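Local coordinates for protein glycosyltransferase (duf1792) (Streptococcus sanguinis, PDB 5V4A) that binds UDP and probably transfers sugars as the GT-D-fold glycosyltransferase domain of a longer protein probably involved in exporting a serine-rich repeat cell wall protein, at residues A[73-76]-A[77-81]; A[80-83]-A[84-88]. One frame throughout, in Å; residues are numbered along the deposited sequence.

Contact 1. Residues A[73-76]-A[77-81]; sequences VFTG and LERYS
Gly76 O is gripped by Arg79 through both its side chain and its backbone. The side-chain bond, Arg79 NE to Gly76 O at 2.7 Å, is nearly straight (168° at the hydrogen), and the oxygen lies in the guanidinium plane, at its edge. Arg79 N donates to Gly76 O over 3.3 Å from the opposite face of the carbonyl plane, so the oxygen is held from two sides. One residue back, Arg79 NH2 reaches Thr75 O at 2.8 Å; it stands well above that carbonyl plane, and the bond is bent to 130°. A further Arg79 NH2 to Gly76 O bond is weak. A bend at chi3 (-64°) folds the arginine chain back over the turn, bringing NE and NH2 to two successive carbonyls. Tyr80 OH lies over one face of the guanidinium, 3.7 Å above its plane, and helps confine the group.

The backbone at Gly76 has positive phi, which favours glycine. Its CA is approached by the carboxylate of Glu78, with OE2 3.2 Å from Gly76 CA. Apolar packing is modest: Leu77 CD2 lies 4.0 Å from Val73 CB.

In the second shell, Asp72 holds both side chains from outside: its carboxylate forms a salt bridge with Arg79 NH1, and its backbone O is hydrogen-bonded to Tyr80 OH. The 3-10 turn 77-79, which carries the Tyr80 N to Leu77 O bond (3.1 Å) beside that of Arg79 N to Gly76 O, completes a compact connection within the GT-D fold, leading from strand 66-70 towards helix 82-103.

Contact 2. Residues A[80-83]-A[84-88]; sequences YSID and AQNFW
Ser81 O accepts the shortest sound polar bond here, from Gln85 N at 2.8 Å; the N-H...O angle of 167° marks a straight bond in the first turn of the helix. Ser81 is the N-cap: its OG accepts from Ala84 N at 3.3 Å, again nearly straight. The serine chi1 of 74° sets OG between its own backbone N and carbonyl carbon, from where it faces the amide of Ala84, three residues on. The i+4 to i pattern continues with Asn86 N to Ile82 O and Phe87 N to Asp83 O.

Gln85 reaches back beyond the cap. Extended past CG, its side chain runs back beside the start of the helix and places NE2 2.9 Å from Tyr80 O, a weak bond because the hydrogen angle is only 128°. Its amide is also packed by Ile82, whose CD1 lies 3.9 Å from Gln85 CD. On the next residue, Asn86 ND2 comes within 3.8 Å of Ile82 CG1, so the isoleucine touches two successive amide side chains.

Apolar contact is made by Ala84 CB, 3.9 Å from Tyr80 CB, joining the residue before the cap to the first turn. Farther along, Phe87 CD2 stands 3.7 Å above one face of the Trp88 ring, over its centre.

Beyond the segments, Ser81 makes a backbone hydrogen bond with Asp120. Phe87 and Trp88 touch Asp30 of helix 30-36, and Trp88 also packs on Pro71. This capped turn begins helix 82-103, the crossover between parallel strands 66-70 and 110-111 in a beta-alpha-beta unit.

Overall arrangement
Contacts 1 and 2 are consecutive parts of the connection after strand 66-70, sharing Tyr80 and Ser81, with centres about 8 Å apart. Both are partly buried and lie about 20 Å from the centre of the chain. Their chemistry follows their place in the fold: an arginine side chain gathers loop carbonyls in contact 1, whereas successive backbone bonds and a serine cap organise the helix start in contact 2. The two also pack together: Val73 CG1 lies 3.5 Å from Trp88 CD2, and Leu77 O is 3.3 Å from Gln85 CG. Buried Val73, Tyr80, Ala84 and Trp88 contrast with exposed Thr75, Glu78, Ile82, Asp83 and Asn86.

Contact 1. Residues A[73-76]-A[77-81]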
ATOM      1  N   VAL A  73     -20.824   2.066   8.585  1.00 23.85           N
ATOM      2  CA  VAL A  73     -21.986   1.188   8.721  1.00 19.71           C
ATOM      3  C   VAL A  73     -23.286   1.898   8.366  1.00 24.45           C
ATOM      4  O   VAL A  73     -24.349   1.272   8.303  1.00 23.68           O
ATOM      5  CB  VAL A  73     -22.075   0.611  10.148  1.00 18.90           C
ATOM      6  CG1 VAL A  73     -20.808  -0.149  10.494  1.00 22.71           C
ATOM      7  CG2 VAL A  73     -22.341   1.715  11.157  1.00 21.45           C
ATOM      8  N   PHE A  74     -23.225   3.202   8.121  1.00 29.70           N
ATOM      9  CA  PHE A  74     -24.458   3.924   7.837  1.00 34.69           C
ATOM     10  C   PHE A  74     -24.945   3.711   6.411  1.00 34.34           C
ATOM     11  O   PHE A  74     -26.002   4.234   6.045  1.00 32.76           O
ATOM     12  CB  PHE A  74     -24.253   5.411   8.128  1.00 33.90           C
ATOM     13  CG  PHE A  74     -23.719   5.677   9.505  1.00 27.43           C
ATOM     14  CD1 PHE A  74     -24.554   5.636  10.607  1.00 34.34           C
ATOM     15  CD2 PHE A  74     -22.367   5.903   9.704  1.00 24.85           C
ATOM     16  CE1 PHE A  74     -24.057   5.859  11.887  1.00 33.72           C
ATOM     17  CE2 PHE A  74     -21.861   6.127  10.975  1.00 30.10           C
ATOM     18  CZ  PHE A  74     -22.709   6.103  12.070  1.00 26.98           C
ATOM     19  N   THR A  75     -24.220   2.928   5.616  1.00 36.85           N
ATOM     20  CA  THR A  75     -24.630   2.606   4.258  1.00 36.53           C
ATOM     21  C   THR A  75     -23.940   1.313   3.850  1.00 41.12           C
ATOM     22  O   THR A  75     -22.979   0.872   4.485  1.00 47.78           O
ATOM     23  CB  THR A  75     -24.277   3.731   3.284  1.00 38.16           C
ATOM     24  OG1 THR A  75     -24.940   3.506   2.038  1.00 48.01           O
ATOM     25  CG2 THR A  75     -22.770   3.775   3.045  1.00 28.52           C
ATOM     26  N   GLY A  76     -24.438   0.718   2.767  1.00 38.44           N
ATOM     27  CA  GLY A  76     -23.813  -0.428   2.131  1.00 39.26           C
ATOM     28  C   GLY A  76     -23.305  -1.527   3.044  1.00 34.96           C
ATOM     29  O   GLY A  76     -22.148  -1.945   2.931  1.00 35.14           O
ATOM     30  N   LEU A  77     -24.156  -2.006   3.957  1.00 33.16           N
ATOM     31  CA  LEU A  77     -23.767  -3.090   4.852  1.00 34.07           C
ATOM     32  C   LEU A  77     -23.529  -4.408   4.120  1.00 33.14           C
ATOM     33  O   LEU A  77     -22.965  -5.332   4.715  1.00 37.35           O
ATOM     34  CB  LEU A  77     -24.830  -3.288   5.934  1.00 34.34           C
ATOM     35  CG  LEU A  77     -24.901  -2.334   7.129  1.00 34.73           C
ATOM     36  CD1 LEU A  77     -26.007  -2.766   8.071  1.00 31.87           C
ATOM     37  CD2 LEU A  77     -23.578  -2.315   7.873  1.00 34.01           C
ATOM     38  N   GLU A  78     -23.946  -4.519   2.856  1.00 33.17           N
ATOM     39  CA  GLU A  78     -23.670  -5.701   2.041  1.00 40.87           C
ATOM     40  C   GLU A  78     -22.181  -5.990   1.895  1.00 39.41           C
ATOM     41  O   GLU A  78     -21.817  -7.077   1.430  1.00 39.38           O
ATOM     42  CB  GLU A  78     -24.278  -5.537   0.643  1.00 47.14           C
ATOM     43  CG  GLU A  78     -25.627  -4.833   0.620  1.00 57.44           C
ATOM     44  CD  GLU A  78     -25.491  -3.326   0.569  1.00 60.56           C
ATOM     45  OE1 GLU A  78     -26.468  -2.624   0.908  1.00 62.28           O
ATOM     46  OE2 GLU A  78     -24.400  -2.850   0.195  1.00 62.43           O
ATOM     47  N   ARG A  79     -21.318  -5.040   2.252  1.00 33.39           N
ATOM     48  CA  ARG A  79     -19.881  -5.250   2.178  1.00 28.20           C
ATOM     49  C   ARG A  79     -19.367  -6.206   3.242  1.00 21.07           C
ATOM     50  O   ARG A  79     -18.235  -6.693   3.128  1.00 22.27           O
ATOM     51  CB  ARG A  79     -19.169  -3.905   2.312  1.00 26.30           C
ATOM     52  CG  ARG A  79     -19.309  -3.025   1.093  1.00 24.58           C
ATOM     53  CD  ARG A  79     -18.868  -1.611   1.379  1.00 27.59           C
ATOM     54  NE  ARG A  79     -19.726  -0.979   2.372  1.00 34.89           N
ATOM     55  CZ  ARG A  79     -19.456   0.184   2.954  1.00 31.88           C
ATOM     56  NH1 ARG A  79     -18.347   0.840   2.641  1.00 29.17           N
ATOM     57  NH2 ARG A  79     -20.294   0.688   3.852  1.00 33.19           N
ATOM     58  N   TYR A  80     -20.161  -6.488   4.267  1.00 20.48           N
ATOM     59  CA  TYR A  80     -19.668  -7.175   5.446  1.00 21.34           C
ATOM     60  C   TYR A  80     -20.311  -8.550   5.589  1.00 22.50           C
ATOM     61  O   TYR A  80     -21.299  -8.881   4.926  1.00 23.44           O
ATOM     62  CB  TYR A  80     -19.927  -6.326   6.688  1.00 23.35           C
ATOM     63  CG  TYR A  80     -19.390  -4.914   6.552  1.00 24.02           C
ATOM     64  CD1 TYR A  80     -18.027  -4.670   6.529  1.00 17.32           C
ATOM     65  CD2 TYR A  80     -20.253  -3.830   6.419  1.00 23.29           C
ATOM     66  CE1 TYR A  80     -17.539  -3.399   6.413  1.00 20.34           C
ATOM     67  CE2 TYR A  80     -19.769  -2.545   6.303  1.00 18.00           C
ATOM     68  CZ  TYR A  80     -18.410  -2.340   6.295  1.00 17.31           C
ATOM     69  OH  TYR A  80     -17.901  -1.074   6.165  1.00 17.03           O
ATOM     70  N   SER A  81     -19.704  -9.360   6.453  1.00 20.29           N
ATOM     71  CA  SER A  81     -20.254 -10.672   6.766  1.00 24.84           C
ATOM     72  C   SER A  81     -21.640 -10.531   7.383  1.00 27.19           C
ATOM     73  O   SER A  81     -21.968  -9.515   8.005  1.00 23.86           O
ATOM     74  CB  SER A  81     -19.324 -11.417   7.724  1.00 27.32           C
ATOM     75  OG  SER A  81     -19.406 -10.883   9.038  1.00 30.19           O
TER

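Contact 2. Residues A[80-83]-A[84-88]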
ATOM      1  N   TYR A  80     -20.161  -6.488   4.267  1.00 20.48           N
ATOM      2  CA  TYR A  80     -19.668  -7.175   5.446  1.00 21.34           C
ATOM      3  C   TYR A  80     -20.311  -8.550   5.589  1.00 22.50           C
ATOM      4  O   TYR A  80     -21.299  -8.881   4.926  1.00 23.44           O
ATOM      5  CB  TYR A  80     -19.927  -6.326   6.688  1.00 23.35           C
ATOM      6  CG  TYR A  80     -19.390  -4.914   6.552  1.00 24.02           C
ATOM      7  CD1 TYR A  80     -18.027  -4.670   6.529  1.00 17.32           C
ATOM      8  CD2 TYR A  80     -20.253  -3.830   6.419  1.00 23.29           C
ATOM      9  CE1 TYR A  80     -17.539  -3.399   6.413  1.00 20.34           C
ATOM     10  CE2 TYR A  80     -19.769  -2.545   6.303  1.00 18.00           C
ATOM     11  CZ  TYR A  80     -18.410  -2.340   6.295  1.00 17.31           C
ATOM     12  OH  TYR A  80     -17.901  -1.074   6.165  1.00 17.03           O
ATOM     13  N   SER A  81     -19.704  -9.360   6.453  1.00 20.29           N
ATOM     14  CA  SER A  81     -20.254 -10.672   6.766  1.00 24.84           C
ATOM     15  C   SER A  81     -21.640 -10.531   7.383  1.00 27.19           C
ATOM     16  O   SER A  81     -21.968  -9.515   8.005  1.00 23.86           O
ATOM     17  CB  SER A  81     -19.324 -11.417   7.724  1.00 27.32           C
ATOM     18  OG  SER A  81     -19.406 -10.883   9.038  1.00 30.19           O
ATOM     19  N   ILE A  82     -22.455 -11.581   7.225  1.00 27.96           N
ATOM     20  CA  ILE A  82     -23.831 -11.539   7.711  1.00 28.83           C
ATOM     21  C   ILE A  82     -23.863 -11.362   9.227  1.00 28.94           C
ATOM     22  O   ILE A  82     -24.789 -10.747   9.773  1.00 27.55           O
ATOM     23  CB  ILE A  82     -24.603 -12.794   7.247  1.00 39.88           C
ATOM     24  CG1 ILE A  82     -26.106 -12.610   7.460  1.00 41.75           C
ATOM     25  CG2 ILE A  82     -24.107 -14.038   7.963  1.00 45.41           C
ATOM     26  CD1 ILE A  82     -26.681 -11.431   6.688  1.00 42.97           C
ATOM     27  N   ASP A  83     -22.864 -11.897   9.934  1.00 26.24           N
ATOM     28  CA  ASP A  83     -22.794 -11.687  11.377  1.00 21.93           C
ATOM     29  C   ASP A  83     -22.616 -10.211  11.692  1.00 25.11           C
ATOM     30  O   ASP A  83     -23.288  -9.671  12.579  1.00 28.24           O
ATOM     31  CB  ASP A  83     -21.637 -12.486  11.967  1.00 27.17           C
ATOM     32  CG  ASP A  83     -21.967 -13.954  12.127  1.00 36.28           C
ATOM     33  OD1 ASP A  83     -23.164 -14.310  12.036  1.00 36.46           O
ATOM     34  OD2 ASP A  83     -21.024 -14.748  12.342  1.00 39.33           O
ATOM     35  N   ALA A  84     -21.725  -9.538  10.962  1.00 21.61           N
ATOM     36  CA  ALA A  84     -21.546  -8.107  11.172  1.00 19.33           C
ATOM     37  C   ALA A  84     -22.797  -7.340  10.765  1.00 27.27           C
ATOM     38  O   ALA A  84     -23.229  -6.424  11.477  1.00 26.08           O
ATOM     39  CB  ALA A  84     -20.326  -7.611  10.397  1.00 35.63           C
ATOM     40  N   GLN A  85     -23.397  -7.703   9.629  1.00 28.81           N
ATOM     41  CA  GLN A  85     -24.620  -7.041   9.188  1.00 33.37           C
ATOM     42  C   GLN A  85     -25.687  -7.113  10.268  1.00 30.24           C
ATOM     43  O   GLN A  85     -26.361  -6.120  10.563  1.00 27.22           O
ATOM     44  CB  GLN A  85     -25.137  -7.698   7.912  1.00 36.92           C
ATOM     45  CG  GLN A  85     -24.196  -7.639   6.740  1.00 40.88           C
ATOM     46  CD  GLN A  85     -24.833  -8.197   5.489  1.00 46.73           C
ATOM     47  OE1 GLN A  85     -25.882  -7.730   5.052  1.00 43.06           O
ATOM     48  NE2 GLN A  85     -24.214  -9.224   4.921  1.00 51.62           N
ATOM     49  N   ASN A  86     -25.855  -8.295  10.868  1.00 30.36           N
ATOM     50  CA  ASN A  86     -26.862  -8.469  11.913  1.00 33.65           C
ATOM     51  C   ASN A  86     -26.540  -7.631  13.146  1.00 23.89           C
ATOM     52  O   ASN A  86     -27.451  -7.113  13.803  1.00 28.17           O
ATOM     53  CB  ASN A  86     -26.982  -9.949  12.277  1.00 38.95           C
ATOM     54  CG  ASN A  86     -27.677 -10.761  11.195  1.00 38.16           C
ATOM     55  OD1 ASN A  86     -28.592 -10.275  10.530  1.00 40.08           O
ATOM     56  ND2 ASN A  86     -27.230 -11.994  11.001  1.00 38.16           N
ATOM     57  N   PHE A  87     -25.256  -7.496  13.486  1.00 21.97           N
ATOM     58  CA  PHE A  87     -24.891  -6.729  14.673  1.00 29.14           C
ATOM     59  C   PHE A  87     -25.201  -5.248  14.502  1.00 22.15           C
ATOM     60  O   PHE A  87     -25.843  -4.636  15.363  1.00 25.52           O
ATOM     61  CB  PHE A  87     -23.412  -6.901  15.016  1.00 26.19           C
ATOM     62  CG  PHE A  87     -22.927  -5.898  16.032  1.00 21.85           C
ATOM     63  CD1 PHE A  87     -23.262  -6.029  17.372  1.00 27.64           C
ATOM     64  CD2 PHE A  87     -22.171  -4.801  15.636  1.00 27.42           C
ATOM     65  CE1 PHE A  87     -22.833  -5.082  18.311  1.00 28.00           C
ATOM     66  CE2 PHE A  87     -21.739  -3.863  16.565  1.00 24.95           C
ATOM     67  CZ  PHE A  87     -22.069  -4.004  17.898  1.00 28.07           C
ATOM     68  N   TRP A  88     -24.713  -4.640  13.420  1.00 22.15           N
ATOM     69  CA  TRP A  88     -24.919  -3.207  13.226  1.00 23.47           C
ATOM     70  C   TRP A  88     -26.383  -2.888  12.955  1.00 30.21           C
ATOM     71  O   TRP A  88     -26.923  -1.924  13.504  1.00 27.10           O
ATOM     72  CB  TRP A  88     -24.049  -2.697  12.072  1.00 24.64           C
ATOM     73  CG  TRP A  88     -22.582  -2.799  12.329  1.00 24.96           C
ATOM     74  CD1 TRP A  88     -21.703  -3.651  11.727  1.00 22.68           C
ATOM     75  CD2 TRP A  88     -21.811  -2.001  13.236  1.00 25.62           C
ATOM     76  NE1 TRP A  88     -20.436  -3.445  12.217  1.00 24.42           N
ATOM     77  CE2 TRP A  88     -20.475  -2.433  13.141  1.00 19.02           C
ATOM     78  CE3 TRP A  88     -22.121  -0.969  14.121  1.00 19.03           C
ATOM     79  CZ2 TRP A  88     -19.449  -1.871  13.903  1.00 22.90           C
ATOM     80  CZ3 TRP A  88     -21.093  -0.405  14.867  1.00 18.53           C
ATOM     81  CH2 TRP A  88     -19.784  -0.858  14.760  1.00 17.80           C
TER